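TRAS1 ORF2p (Bombyx mori, PDB 1WDU) is the N-terminal endonuclease domain of a telomere-specific non-LTR retrotransposon protein, which probably nicks the telomeric DNA target at which the element inserts. Local coordinates at residues K147-G152 and F211-M216; V68-S73 and K82-V87; Y20-A25 and F239-Q244; N103-V108 and Y122-D127. The protein carries 1 engineered substitution. All blocks are in the same frame, centred on the assembly; numbering follows the deposited sequence.

Contact 1: residues K147-G152 and F211-M216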
loop_
_atom_site.group_PDB
_atom_site.type_symbol
_atom_site.label_atom_id
_atom_site.label_comp_id
_atom_site.label_asym_id
_atom_site.label_seq_id
_atom_site.Cartn_x
_atom_site.Cartn_y
_atom_site.Cartn_z
ATOM N N LYS A 147 -15.372 6.473 -4.768
ATOM C CA LYS A 147 -15.326 6.675 -3.322
ATOM C C LYS A 147 -14.793 5.452 -2.583
ATOM O O LYS A 147 -14.753 4.351 -3.130
ATOM C CB LYS A 147 -16.725 6.997 -2.787
ATOM C CG LYS A 147 -17.287 8.344 -3.213
ATOM C CD LYS A 147 -18.652 8.598 -2.575
ATOM C CE LYS A 147 -19.690 7.571 -3.033
ATOM N NZ LYS A 147 -21.048 7.820 -2.453
ATOM N N ARG A 148 -14.379 5.659 -1.337
ATOM C CA ARG A 148 -13.886 4.571 -0.503
ATOM C C ARG A 148 -12.683 3.826 -1.091
ATOM O O ARG A 148 -12.625 2.603 -1.040
ATOM C CB ARG A 148 -15.025 3.578 -0.263
ATOM C CG ARG A 148 -16.279 4.208 0.302
ATOM C CD ARG A 148 -16.029 4.721 1.701
ATOM N NE ARG A 148 -17.079 5.637 2.132
ATOM C CZ ARG A 148 -17.116 6.209 3.328
ATOM N NH1 ARG A 148 -16.159 5.953 4.209
ATOM N NH2 ARG A 148 -18.100 7.040 3.641
ATOM N N LEU A 149 -11.731 4.557 -1.653
ATOM C CA LEU A 149 -10.551 3.924 -2.216
ATOM C C LEU A 149 -9.286 4.341 -1.471
ATOM O O LEU A 149 -9.121 5.512 -1.137
ATOM C CB LEU A 149 -10.392 4.287 -3.701
ATOM C CG LEU A 149 -11.483 3.917 -4.715
ATOM C CD1 LEU A 149 -10.960 4.202 -6.124
ATOM C CD2 LEU A 149 -11.862 2.452 -4.594
ATOM N N ILE A 150 -8.412 3.374 -1.202
ATOM C CA ILE A 150 -7.123 3.627 -0.547
ATOM C C ILE A 150 -6.073 2.776 -1.265
ATOM O O ILE A 150 -6.232 1.559 -1.390
ATOM C CB ILE A 150 -7.095 3.213 0.949
ATOM C CG1 ILE A 150 -8.183 3.943 1.742
ATOM C CG2 ILE A 150 -5.734 3.561 1.546
ATOM C CD1 ILE A 150 -8.239 3.527 3.224
ATOM N N PHE A 151 -5.010 3.423 -1.734
ATOM C CA PHE A 151 -3.935 2.738 -2.442
ATOM C C PHE A 151 -2.660 2.907 -1.663
ATOM O O PHE A 151 -2.398 3.975 -1.120
ATOM C CB PHE A 151 -3.667 3.343 -3.826
ATOM C CG PHE A 151 -4.787 3.191 -4.808
ATOM C CD1 PHE A 151 -5.941 3.963 -4.696
ATOM C CD2 PHE A 151 -4.663 2.310 -5.887
ATOM C CE1 PHE A 151 -6.956 3.866 -5.653
ATOM C CE2 PHE A 151 -5.669 2.203 -6.843
ATOM C CZ PHE A 151 -6.821 2.986 -6.724
ATOM N N GLY A 152 -1.849 1.859 -1.645
ATOM C CA GLY A 152 -0.580 1.931 -0.951
ATOM C C GLY A 152 0.423 1.010 -1.613
ATOM O O GLY A 152 0.105 -0.141 -1.942
ATOM N N PHE A 211 -2.316 6.937 -1.308
ATOM C CA PHE A 211 -3.287 7.929 -1.737
ATOM C C PHE A 211 -4.691 7.366 -1.683
ATOM O O PHE A 211 -4.883 6.149 -1.689
ATOM C CB PHE A 211 -2.931 8.453 -3.142
ATOM C CG PHE A 211 -2.610 7.377 -4.149
ATOM C CD1 PHE A 211 -3.606 6.826 -4.943
ATOM C CD2 PHE A 211 -1.300 6.972 -4.356
ATOM C CE1 PHE A 211 -3.304 5.892 -5.942
ATOM C CE2 PHE A 211 -0.989 6.031 -5.357
ATOM C CZ PHE A 211 -1.995 5.499 -6.145
ATOM N N CYS A 212 -5.675 8.253 -1.620
ATOM C CA CYS A 212 -7.062 7.825 -1.505
ATOM C C CYS A 212 -8.038 8.802 -2.127
ATOM O O CYS A 212 -7.692 9.939 -2.426
ATOM C CB CYS A 212 -7.420 7.692 -0.025
ATOM S SG CYS A 212 -7.221 9.267 0.881
ATOM N N THR A 213 -9.272 8.345 -2.298
ATOM C CA THR A 213 -10.333 9.186 -2.833
ATOM C C THR A 213 -10.560 10.302 -1.809
ATOM O O THR A 213 -10.206 10.153 -0.639
ATOM C CB THR A 213 -11.628 8.385 -2.999
ATOM O OG1 THR A 213 -11.852 7.608 -1.815
ATOM C CG2 THR A 213 -11.538 7.466 -4.202
ATOM N N GLU A 214 -11.144 11.413 -2.246
ATOM C CA GLU A 214 -11.395 12.560 -1.367
ATOM C C GLU A 214 -12.142 12.198 -0.081
ATOM O O GLU A 214 -11.742 12.603 1.011
ATOM C CB GLU A 214 -12.172 13.638 -2.141
ATOM C CG GLU A 214 -12.599 14.864 -1.330
ATOM C CD GLU A 214 -11.433 15.748 -0.922
ATOM O OE1 GLU A 214 -10.634 16.127 -1.808
ATOM O OE2 GLU A 214 -11.319 16.073 0.282
ATOM N N ASP A 215 -13.218 11.430 -0.219
ATOM C CA ASP A 215 -14.041 11.022 0.917
ATOM C C ASP A 215 -13.290 10.289 2.029
ATOM O O ASP A 215 -13.767 10.224 3.156
ATOM C CB ASP A 215 -15.207 10.151 0.426
ATOM C CG ASP A 215 -14.770 8.737 0.038
ATOM O OD1 ASP A 215 -14.692 7.866 0.933
ATOM O OD2 ASP A 215 -14.503 8.500 -1.157
ATOM N N MET A 216 -12.119 9.738 1.725
ATOM C CA MET A 216 -11.354 9.019 2.739
ATOM C C MET A 216 -10.663 9.960 3.704
ATOM O O MET A 216 -10.435 9.612 4.864
ATOM C CB MET A 216 -10.347 8.073 2.089
ATOM C CG MET A 216 -11.010 6.848 1.486
ATOM S SD MET A 216 -12.146 6.079 2.668
ATOM C CE MET A 216 -10.986 5.594 3.971
#
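Strand 149-154 pairs antiparallel with strand 204-212 through the hydrogen-bonded pair F151-F211 and the non-hydrogen-bonded pair I150-C212, and F151 N donates to F211 O at 2.7 Å along a nearly straight line. On the face of F151 and F211 the two phenyl rings lie almost parallel, 19° apart, but slid so far that they barely overlap; instead CB of F151 sits over the face of the F211 ring, 3.6 Å from its centroid. F211 reaches this place because its CG stands between backbone N and carbonyl carbon (chi1 48°). Beyond C212 the backbone makes one more bond, T213 N to L149 O, and side chains add to it. T213 OG1 accepts from L149 N at 3.1 Å, with an angle of 175° at the hydrogen, and itself donates a hydrogen bond to D215 OD2, while its CG2 packs on CB of L149 at 3.4 Å. D215 OD2 also takes R148 N, on its syn lone pair, at 2.8 Å. The R148 guanidinium turns a face to D215 OD1, so this 3.5 Å approach from NE is a salt bridge by charge alone. On the other face, the M216 methyl CE meets I150 CD1 at 3.5 Å, near I117 of strand 116-123. With two donors on OD2 and an arginine beside OD1, the D215 carboxylate is likely to stay ionised and would tie the 3-10 turn 214-216 to the backbone at R148, just ahead of strand 149-154.

Contact 2: residues V68-S73 and K82-V87; sequences VRVFQS and KAAIAV
With CG of F71 anti to its carbonyl carbon (chi1 -55°) and CG2 of V87 likewise placed beside its own backbone N, the phenyl ring and the valine methyl come together across the beta hairpin of strands 69-72 and 83-87, CE1 to CG2 at 3.9 Å. The hairpin forms one margin of the six-stranded sheet, with 69-72 outermost and 83-87 joined on its other side to 48-52. R69-V87 and F71-I85 are hydrogen-bonded pairs, V70-A86 and Q72-A84 non-hydrogen-bonded ones; V87 N reaches R69 O at 2.8 Å and I85 N reaches F71 O at the same length. The F71 ring turns its edge to I85 O, which lies 3.5 Å from CD1. F71, I85 and V87 face strands 93-96 and 105-111, where V94, V106 and V108 receive them, so this face closes on the second sheet of the sandwich. On the face of V70 and Q72 the partners are small: CB of A84 touches CG1 of V70 at 4.2 Å, and V68 CG1 rests on CB of A86. Past the last pair, S73 grips A83 O twice, through its backbone N and through OG at 3.0 Å, the hydroxyl bond lying in the carbonyl plane on a lone pair. A water donates to S73 OG at 2.8 Å and accepts from K82 N.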
loop_
_atom_site.group_PDB
_atom_site.type_symbol
_atom_site.label_atom_id
_atom_site.label_comp_id
_atom_site.label_asym_id
_atom_site.label_seq_id
_atom_site.Cartn_x
_atom_site.Cartn_y
_atom_site.Cartn_z
ATOM N N VAL A 68 -3.923 -15.378 9.945
ATOM C CA VAL A 68 -3.901 -14.195 9.097
ATOM C C VAL A 68 -4.283 -14.522 7.663
ATOM O O VAL A 68 -3.686 -15.397 7.040
ATOM C CB VAL A 68 -2.497 -13.580 9.078
ATOM C CG1 VAL A 68 -2.472 -12.364 8.166
ATOM C CG2 VAL A 68 -2.074 -13.229 10.487
ATOM N N ARG A 69 -5.269 -13.813 7.132
ATOM C CA ARG A 69 -5.678 -14.058 5.758
ATOM C C ARG A 69 -4.813 -13.213 4.828
ATOM O O ARG A 69 -4.662 -12.003 5.026
ATOM C CB ARG A 69 -7.167 -13.738 5.584
ATOM C CG ARG A 69 -8.037 -14.571 6.516
ATOM C CD ARG A 69 -9.508 -14.607 6.141
ATOM N NE ARG A 69 -10.284 -13.420 6.512
ATOM C CZ ARG A 69 -10.065 -12.667 7.582
ATOM N NH1 ARG A 69 -9.063 -12.956 8.403
ATOM N NH2 ARG A 69 -10.876 -11.646 7.853
ATOM N N VAL A 70 -4.223 -13.860 3.828
ATOM C CA VAL A 70 -3.370 -13.156 2.885
ATOM C C VAL A 70 -3.903 -13.253 1.464
ATOM O O VAL A 70 -4.208 -14.336 0.972
ATOM C CB VAL A 70 -1.928 -13.699 2.921
ATOM C CG1 VAL A 70 -1.050 -12.913 1.944
ATOM C CG2 VAL A 70 -1.375 -13.590 4.333
ATOM N N PHE A 71 -4.012 -12.102 0.813
ATOM C CA PHE A 71 -4.508 -12.028 -0.556
ATOM C C PHE A 71 -3.368 -11.521 -1.400
ATOM O O PHE A 71 -2.830 -10.441 -1.154
ATOM C CB PHE A 71 -5.710 -11.092 -0.610
ATOM C CG PHE A 71 -6.784 -11.482 0.349
ATOM C CD1 PHE A 71 -6.684 -11.139 1.698
ATOM C CD2 PHE A 71 -7.837 -12.302 -0.061
ATOM C CE1 PHE A 71 -7.608 -11.614 2.628
ATOM C CE2 PHE A 71 -8.769 -12.784 0.865
ATOM C CZ PHE A 71 -8.655 -12.442 2.207
ATOM N N GLN A 72 -2.995 -12.318 -2.391
ATOM C CA GLN A 72 -1.872 -11.997 -3.244
ATOM C C GLN A 72 -2.206 -11.629 -4.671
ATOM O O GLN A 72 -3.279 -11.940 -5.187
ATOM C CB GLN A 72 -0.909 -13.177 -3.263
ATOM C CG GLN A 72 -0.570 -13.700 -1.885
ATOM C CD GLN A 72 0.397 -14.865 -1.934
ATOM O OE1 GLN A 72 0.194 -15.817 -2.681
ATOM N NE2 GLN A 72 1.448 -14.799 -1.128
ATOM N N SER A 73 -1.252 -10.954 -5.299
ATOM C CA SER A 73 -1.368 -10.559 -6.684
ATOM C C SER A 73 -0.961 -11.802 -7.476
ATOM O O SER A 73 -0.386 -12.740 -6.919
ATOM C CB SER A 73 -0.408 -9.404 -6.972
ATOM O OG SER A 73 0.926 -9.762 -6.646
ATOM N N LYS A 82 4.495 -9.960 -6.170
ATOM C CA LYS A 82 4.985 -8.603 -5.987
ATOM C C LYS A 82 4.174 -7.772 -5.000
ATOM O O LYS A 82 4.695 -6.832 -4.414
ATOM C CB LYS A 82 5.051 -7.905 -7.349
ATOM C CG LYS A 82 5.831 -8.728 -8.363
ATOM C CD LYS A 82 5.936 -8.049 -9.707
ATOM C CE LYS A 82 6.614 -8.968 -10.717
ATOM N NZ LYS A 82 6.612 -8.352 -12.068
ATOM N N ALA A 83 2.909 -8.129 -4.806
ATOM C CA ALA A 83 2.052 -7.395 -3.885
ATOM C C ALA A 83 1.045 -8.293 -3.173
ATOM O O ALA A 83 0.605 -9.317 -3.697
ATOM C CB ALA A 83 1.331 -6.294 -4.621
ATOM N N ALA A 84 0.693 -7.905 -1.955
ATOM C CA ALA A 84 -0.257 -8.675 -1.184
ATOM C C ALA A 84 -0.889 -7.831 -0.098
ATOM O O ALA A 84 -0.378 -6.775 0.282
ATOM C CB ALA A 84 0.424 -9.882 -0.570
ATOM N N ILE A 85 -2.021 -8.307 0.395
ATOM C CA ILE A 85 -2.714 -7.620 1.459
ATOM C C ILE A 85 -2.977 -8.623 2.582
ATOM O O ILE A 85 -3.626 -9.651 2.379
ATOM C CB ILE A 85 -4.032 -7.006 0.949
ATOM C CG1 ILE A 85 -3.716 -5.902 -0.071
ATOM C CG2 ILE A 85 -4.835 -6.462 2.117
ATOM C CD1 ILE A 85 -4.937 -5.235 -0.705
ATOM N N ALA A 86 -2.444 -8.330 3.763
ATOM C CA ALA A 86 -2.632 -9.203 4.920
ATOM C C ALA A 86 -3.688 -8.627 5.855
ATOM O O ALA A 86 -3.642 -7.452 6.228
ATOM C CB ALA A 86 -1.316 -9.370 5.671
ATOM N N VAL A 87 -4.649 -9.457 6.226
ATOM C CA VAL A 87 -5.695 -9.034 7.136
ATOM C C VAL A 87 -5.491 -9.792 8.443
ATOM O O VAL A 87 -5.673 -11.008 8.498
ATOM C CB VAL A 87 -7.096 -9.341 6.565
ATOM C CG1 VAL A 87 -8.164 -8.857 7.533
ATOM C CG2 VAL A 87 -7.266 -8.654 5.199
HETATM O O HOH W 1 2.657 -10.661 -8.594
#

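Contact 3: residues Y20-A25 and F239-Q244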
loop_
_atom_site.group_PDB
_atom_site.type_symbol
_atom_site.label_atom_id
_atom_site.label_comp_id
_atom_site.label_asym_id
_atom_site.label_seq_id
_atom_site.Cartn_x
_atom_site.Cartn_y
_atom_site.Cartn_z
ATOM N N TYR A 20 -8.757 1.307 13.056
ATOM C CA TYR A 20 -8.209 0.193 12.290
ATOM C C TYR A 20 -6.841 0.646 11.794
ATOM O O TYR A 20 -6.753 1.463 10.884
ATOM C CB TYR A 20 -9.091 -0.136 11.090
ATOM C CG TYR A 20 -10.331 -0.914 11.435
ATOM C CD1 TYR A 20 -11.493 -0.267 11.855
ATOM C CD2 TYR A 20 -10.337 -2.309 11.370
ATOM C CE1 TYR A 20 -12.633 -0.994 12.204
ATOM C CE2 TYR A 20 -11.464 -3.043 11.715
ATOM C CZ TYR A 20 -12.607 -2.382 12.132
ATOM O OH TYR A 20 -13.720 -3.111 12.484
ATOM N N ARG A 21 -5.778 0.129 12.397
ATOM C CA ARG A 21 -4.433 0.512 11.991
ATOM C C ARG A 21 -3.949 -0.265 10.769
ATOM O O ARG A 21 -4.137 -1.484 10.669
ATOM C CB ARG A 21 -3.454 0.313 13.150
ATOM C CG ARG A 21 -3.791 1.118 14.392
ATOM C CD ARG A 21 -2.661 1.063 15.413
ATOM N NE ARG A 21 -2.921 1.924 16.566
ATOM C CZ ARG A 21 -3.877 1.706 17.465
ATOM N NH1 ARG A 21 -4.673 0.647 17.352
ATOM N NH2 ARG A 21 -4.037 2.547 18.479
ATOM N N VAL A 22 -3.322 0.450 9.840
ATOM C CA VAL A 22 -2.806 -0.164 8.621
ATOM C C VAL A 22 -1.287 -0.028 8.496
ATOM O O VAL A 22 -0.728 1.045 8.737
ATOM C CB VAL A 22 -3.435 0.481 7.362
ATOM C CG1 VAL A 22 -2.869 -0.182 6.096
ATOM C CG2 VAL A 22 -4.953 0.356 7.408
ATOM N N LEU A 23 -0.625 -1.113 8.102
ATOM C CA LEU A 23 0.826 -1.092 7.900
ATOM C C LEU A 23 1.139 -1.151 6.396
ATOM O O LEU A 23 0.498 -1.893 5.660
ATOM C CB LEU A 23 1.487 -2.294 8.594
ATOM C CG LEU A 23 1.238 -2.517 10.092
ATOM C CD1 LEU A 23 1.991 -3.763 10.537
ATOM C CD2 LEU A 23 1.693 -1.297 10.899
ATOM N N GLN A 24 2.105 -0.365 5.936
ATOM C CA GLN A 24 2.492 -0.393 4.525
ATOM C C GLN A 24 3.993 -0.663 4.483
ATOM O O GLN A 24 4.768 0.094 5.058
ATOM C CB GLN A 24 2.193 0.942 3.827
ATOM C CG GLN A 24 2.471 0.918 2.312
ATOM C CD GLN A 24 2.179 2.249 1.635
ATOM O OE1 GLN A 24 1.085 2.792 1.772
ATOM N NE2 GLN A 24 3.161 2.781 0.894
ATOM N N ALA A 25 4.409 -1.729 3.804
ATOM C CA ALA A 25 5.830 -2.048 3.750
ATOM C C ALA A 25 6.268 -2.931 2.594
ATOM O O ALA A 25 5.573 -3.874 2.205
ATOM C CB ALA A 25 6.262 -2.698 5.066
ATOM N N PHE A 239 -0.714 4.147 9.372
ATOM C CA PHE A 239 -1.779 5.138 9.412
ATOM C C PHE A 239 -3.057 4.479 9.921
ATOM O O PHE A 239 -3.143 3.259 9.976
ATOM C CB PHE A 239 -1.996 5.793 8.032
ATOM C CG PHE A 239 -2.517 4.867 6.975
ATOM C CD1 PHE A 239 -1.640 4.152 6.158
ATOM C CD2 PHE A 239 -3.894 4.720 6.778
ATOM C CE1 PHE A 239 -2.129 3.304 5.155
ATOM C CE2 PHE A 239 -4.394 3.868 5.779
ATOM C CZ PHE A 239 -3.511 3.161 4.968
ATOM N N ASN A 240 -4.047 5.287 10.296
ATOM C CA ASN A 240 -5.296 4.751 10.836
ATOM C C ASN A 240 -6.542 5.080 10.029
ATOM O O ASN A 240 -6.597 6.088 9.324
ATOM C CB ASN A 240 -5.527 5.281 12.254
ATOM C CG ASN A 240 -4.285 5.229 13.109
ATOM O OD1 ASN A 240 -3.819 4.152 13.488
ATOM N ND2 ASN A 240 -3.732 6.400 13.414
ATOM N N ILE A 241 -7.540 4.213 10.154
ATOM C CA ILE A 241 -8.835 4.408 9.512
ATOM C C ILE A 241 -9.847 4.413 10.660
ATOM O O ILE A 241 -10.016 3.401 11.348
ATOM C CB ILE A 241 -9.192 3.269 8.546
ATOM C CG1 ILE A 241 -8.125 3.145 7.457
ATOM C CG2 ILE A 241 -10.549 3.551 7.912
ATOM C CD1 ILE A 241 -8.382 2.022 6.472
ATOM N N ARG A 242 -10.495 5.557 10.873
ATOM C CA ARG A 242 -11.472 5.716 11.949
ATOM C C ARG A 242 -12.896 5.918 11.441
ATOM O O ARG A 242 -13.388 5.145 10.618
ATOM C CB ARG A 242 -11.083 6.908 12.829
ATOM C CG ARG A 242 -9.777 6.732 13.585
ATOM C CD ARG A 242 -9.346 8.047 14.209
ATOM N NE ARG A 242 -8.038 7.967 14.854
ATOM C CZ ARG A 242 -7.786 7.264 15.953
ATOM N NH1 ARG A 242 -8.755 6.572 16.537
ATOM N NH2 ARG A 242 -6.565 7.262 16.476
ATOM N N LEU A 243 -13.544 6.966 11.950
ATOM C CA LEU A 243 -14.917 7.316 11.576
ATOM C C LEU A 243 -15.221 8.816 11.715
ATOM O O LEU A 243 -15.931 9.387 10.886
ATOM C CB LEU A 243 -15.906 6.505 12.414
ATOM C CG LEU A 243 -16.085 5.063 11.942
ATOM C CD1 LEU A 243 -16.851 4.240 12.971
ATOM C CD2 LEU A 243 -16.818 5.093 10.618
ATOM N N GLN A 244 -14.681 9.439 12.763
ATOM C CA GLN A 244 -14.871 10.869 13.030
ATOM C C GLN A 244 -16.187 11.425 12.487
ATOM O O GLN A 244 -16.214 12.037 11.419
ATOM C CB GLN A 244 -13.697 11.664 12.454
#
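F239 and V22, the two residues most buried here, form a hydrogen-bonded antiparallel pair and lie side by side, their side chains pointing the same way. V22 stands over one face of the F239 ring, its CB 3.8 Å from the centroid and only 20° off the normal, while V22 CG1 reaches ring atom CZ at 3.6 Å. The ring is swung over its neighbour because CG of F239 lies between backbone N and carbonyl carbon (chi1 66°). In the backbone, V22 N donates to F239 O at 2.8 Å. This pairing joins the first strand of the domain, 20-26, to its last, 237-241, within the six-stranded sheet of the four-layered alpha/beta sandwich, and F239 and I241, on the face they share with V22, pack on I150 of the other sheet. An alanine at F239 would remove the aromatic face under V22 and is likely to open a gap between V22 and I150. I241 continues the row: its CD1 meets V22 CG2 at 3.9 Å, and its backbone O takes Y20 N at 3.0 Å while lying at the edge of the Y20 ring. On the reverse face R21 and N240 run alongside each other, N240 OD1 3.2 Å from R21 CG.

Contact 4: residues N103-V108 and Y122-D127. With PO4 (phosphate ion), chain C.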
loop_
_atom_site.group_PDB
_atom_site.type_symbol
_atom_site.label_atom_id
_atom_site.label_comp_id
_atom_site.label_asym_id
_atom_site.label_seq_id
_atom_site.Cartn_x
_atom_site.Cartn_y
_atom_site.Cartn_z
ATOM N N ASN A 103 -0.522 -8.933 -11.652
ATOM C CA ASN A 103 0.803 -9.330 -11.197
ATOM C C ASN A 103 1.472 -8.200 -10.422
ATOM O O ASN A 103 2.510 -8.410 -9.793
ATOM C CB ASN A 103 1.685 -9.710 -12.394
ATOM C CG ASN A 103 1.153 -10.916 -13.161
ATOM O OD1 ASN A 103 1.843 -11.928 -13.293
ATOM N ND2 ASN A 103 -0.074 -10.810 -13.672
ATOM N N ASN A 104 0.879 -7.007 -10.466
ATOM C CA ASN A 104 1.443 -5.848 -9.774
ATOM C C ASN A 104 0.535 -5.242 -8.715
ATOM O O ASN A 104 1.002 -4.501 -7.847
ATOM C CB ASN A 104 1.823 -4.755 -10.779
ATOM C CG ASN A 104 2.951 -5.174 -11.697
ATOM O OD1 ASN A 104 2.722 -5.740 -12.771
ATOM N ND2 ASN A 104 4.186 -4.915 -11.270
ATOM N N ILE A 105 -0.763 -5.525 -8.790
ATOM C CA ILE A 105 -1.678 -4.990 -7.796
ATOM C C ILE A 105 -2.663 -6.037 -7.307
ATOM O O ILE A 105 -3.022 -6.979 -8.038
ATOM C CB ILE A 105 -2.509 -3.769 -8.312
ATOM C CG1 ILE A 105 -3.647 -4.249 -9.208
ATOM C CG2 ILE A 105 -1.615 -2.764 -9.048
ATOM C CD1 ILE A 105 -4.654 -3.157 -9.515
ATOM N N VAL A 106 -3.069 -5.882 -6.051
ATOM C CA VAL A 106 -4.044 -6.772 -5.454
ATOM C C VAL A 106 -5.072 -5.837 -4.811
ATOM O O VAL A 106 -4.730 -4.881 -4.099
ATOM C CB VAL A 106 -3.392 -7.753 -4.424
ATOM C CG1 VAL A 106 -2.827 -6.997 -3.234
ATOM C CG2 VAL A 106 -4.421 -8.802 -3.983
ATOM N N VAL A 107 -6.336 -6.088 -5.127
ATOM C CA VAL A 107 -7.423 -5.263 -4.642
ATOM C C VAL A 107 -8.330 -6.086 -3.741
ATOM O O VAL A 107 -8.769 -7.192 -4.102
ATOM C CB VAL A 107 -8.247 -4.698 -5.830
ATOM C CG1 VAL A 107 -9.305 -3.724 -5.322
ATOM C CG2 VAL A 107 -7.311 -4.026 -6.842
ATOM N N VAL A 108 -8.618 -5.533 -2.570
ATOM C CA VAL A 108 -9.462 -6.212 -1.604
ATOM C C VAL A 108 -10.351 -5.239 -0.853
ATOM O O VAL A 108 -9.882 -4.194 -0.398
ATOM C CB VAL A 108 -8.592 -6.991 -0.593
ATOM C CG1 VAL A 108 -9.254 -7.021 0.764
ATOM C CG2 VAL A 108 -8.355 -8.402 -1.109
ATOM N N TYR A 122 0.075 -2.138 -4.189
ATOM C CA TYR A 122 0.702 -2.166 -5.500
ATOM C C TYR A 122 2.223 -2.072 -5.453
ATOM O O TYR A 122 2.813 -1.631 -4.465
ATOM C CB TYR A 122 0.179 -1.006 -6.341
ATOM C CG TYR A 122 0.626 0.355 -5.836
ATOM C CD1 TYR A 122 -0.178 1.114 -4.981
ATOM C CD2 TYR A 122 1.863 0.887 -6.220
ATOM C CE1 TYR A 122 0.231 2.371 -4.530
ATOM C CE2 TYR A 122 2.286 2.138 -5.768
ATOM C CZ TYR A 122 1.466 2.876 -4.927
ATOM O OH TYR A 122 1.901 4.112 -4.501
ATOM N N TYR A 123 2.837 -2.480 -6.557
ATOM C CA TYR A 123 4.280 -2.439 -6.729
ATOM C C TYR A 123 4.600 -2.257 -8.225
ATOM O O TYR A 123 4.203 -3.066 -9.064
ATOM C CB TYR A 123 4.924 -3.719 -6.199
ATOM C CG TYR A 123 6.413 -3.771 -6.459
ATOM C CD1 TYR A 123 6.926 -4.470 -7.552
ATOM C CD2 TYR A 123 7.304 -3.068 -5.651
ATOM C CE1 TYR A 123 8.283 -4.466 -7.833
ATOM C CE2 TYR A 123 8.658 -3.054 -5.923
ATOM C CZ TYR A 123 9.143 -3.755 -7.015
ATOM O OH TYR A 123 10.487 -3.739 -7.288
ATOM N N PHE A 124 5.311 -1.180 -8.541
ATOM C CA PHE A 124 5.691 -0.867 -9.912
ATOM C C PHE A 124 7.209 -1.062 -10.060
ATOM O O PHE A 124 7.992 -0.403 -9.364
ATOM C CB PHE A 124 5.324 0.592 -10.228
ATOM C CG PHE A 124 3.859 0.931 -10.001
ATOM C CD1 PHE A 124 3.470 2.249 -9.787
ATOM C CD2 PHE A 124 2.873 -0.069 -10.006
ATOM C CE1 PHE A 124 2.136 2.577 -9.581
ATOM C CE2 PHE A 124 1.533 0.243 -9.800
ATOM C CZ PHE A 124 1.162 1.578 -9.585
ATOM N N GLU A 125 7.622 -1.964 -10.955
ATOM C CA GLU A 125 9.049 -2.208 -11.176
ATOM C C GLU A 125 9.703 -0.877 -11.509
ATOM O O GLU A 125 9.101 -0.040 -12.182
ATOM C CB GLU A 125 9.283 -3.145 -12.362
ATOM C CG GLU A 125 8.137 -4.071 -12.684
ATOM C CD GLU A 125 8.043 -5.198 -11.710
ATOM O OE1 GLU A 125 9.033 -5.421 -10.970
ATOM O OE2 GLU A 125 6.983 -5.865 -11.696
ATOM N N PRO A 126 10.948 -0.668 -11.056
ATOM C CA PRO A 126 11.661 0.582 -11.325
ATOM C C PRO A 126 12.176 0.631 -12.764
ATOM O O PRO A 126 12.487 1.706 -13.281
ATOM C CB PRO A 126 12.807 0.535 -10.322
ATOM C CG PRO A 126 13.167 -0.920 -10.354
ATOM C CD PRO A 126 11.797 -1.593 -10.280
ATOM N N ASP A 127 12.255 -0.539 -13.396
ATOM C CA ASP A 127 12.763 -0.664 -14.759
ATOM C C ASP A 127 11.715 -1.047 -15.809
ATOM O O ASP A 127 12.060 -1.528 -16.884
ATOM C CB ASP A 127 13.913 -1.681 -14.770
ATOM C CG ASP A 127 13.494 -3.054 -14.239
ATOM O OD1 ASP A 127 12.634 -3.120 -13.330
ATOM O OD2 ASP A 127 14.040 -4.075 -14.720
HETATM P P PO4 C . 12.638 -2.497 -4.981
HETATM O O1 PO4 C . 13.690 -2.887 -6.079
HETATM O O2 PO4 C . 13.247 -1.818 -3.774
HETATM O O3 PO4 C . 11.433 -1.779 -5.611
HETATM O O4 PO4 C . 12.079 -3.849 -4.496
HETATM O O HOH W 2 5.509 -7.012 -14.367
#
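Strands 105-111 and 116-123 form a beta hairpin of the seven-stranded sheet, and the contact lies at its open end, where I105 and Y122 make a non-hydrogen-bonded pair. I105 CG2 packs on CB of Y122 at 3.7 Å. N104 works from both backbone and side chain: its O accepts from Y123 N at 3.0 Å, and its ND2 donates to Y123 O at 2.9 Å and to E125 OE2 at 3.0 Å. Both acceptors lie close to the amide plane, but the E125 carboxylate is met from above its own plane, 75° from the amide; OE2 has its stronger partner in K82, a salt bridge. Exchanging N104 for a leucine would probably leave Y123 O without this donor and E125 more loosely held. Y123 OH donates to O3 of a phosphate ion, probably from the crystallisation liquor, at 2.7 Å, and H234 NE2 is hydrogen-bonded to the same ion. A strand end whose tyrosine meets a phosphate beside a histidine is consistent with the phosphate-binding cleft of DNase I-like endonucleases.

From the N terminus, strand 20-26 opens the widest loop, which contact 3 closes only at the last strand; the other three contacts all fall within it. Contact 2 closes first, a short hairpin at the margin of the six-stranded sheet that contact 3 also serves. Contact 4 follows with the hairpin of the seven-stranded sheet, and contact 1 then joins two strands of that same sheet over a longer span. These three run in series, without crossing. Between sheets, I150 of contact 1 packs on F239 and I241 of contact 3, and K82 of contact 2 bridges to E125 of contact 4. Contacts 1 and 4 meet where strands 149-154 and 116-123 are neighbours and G152 O probably accepts from Y122 N.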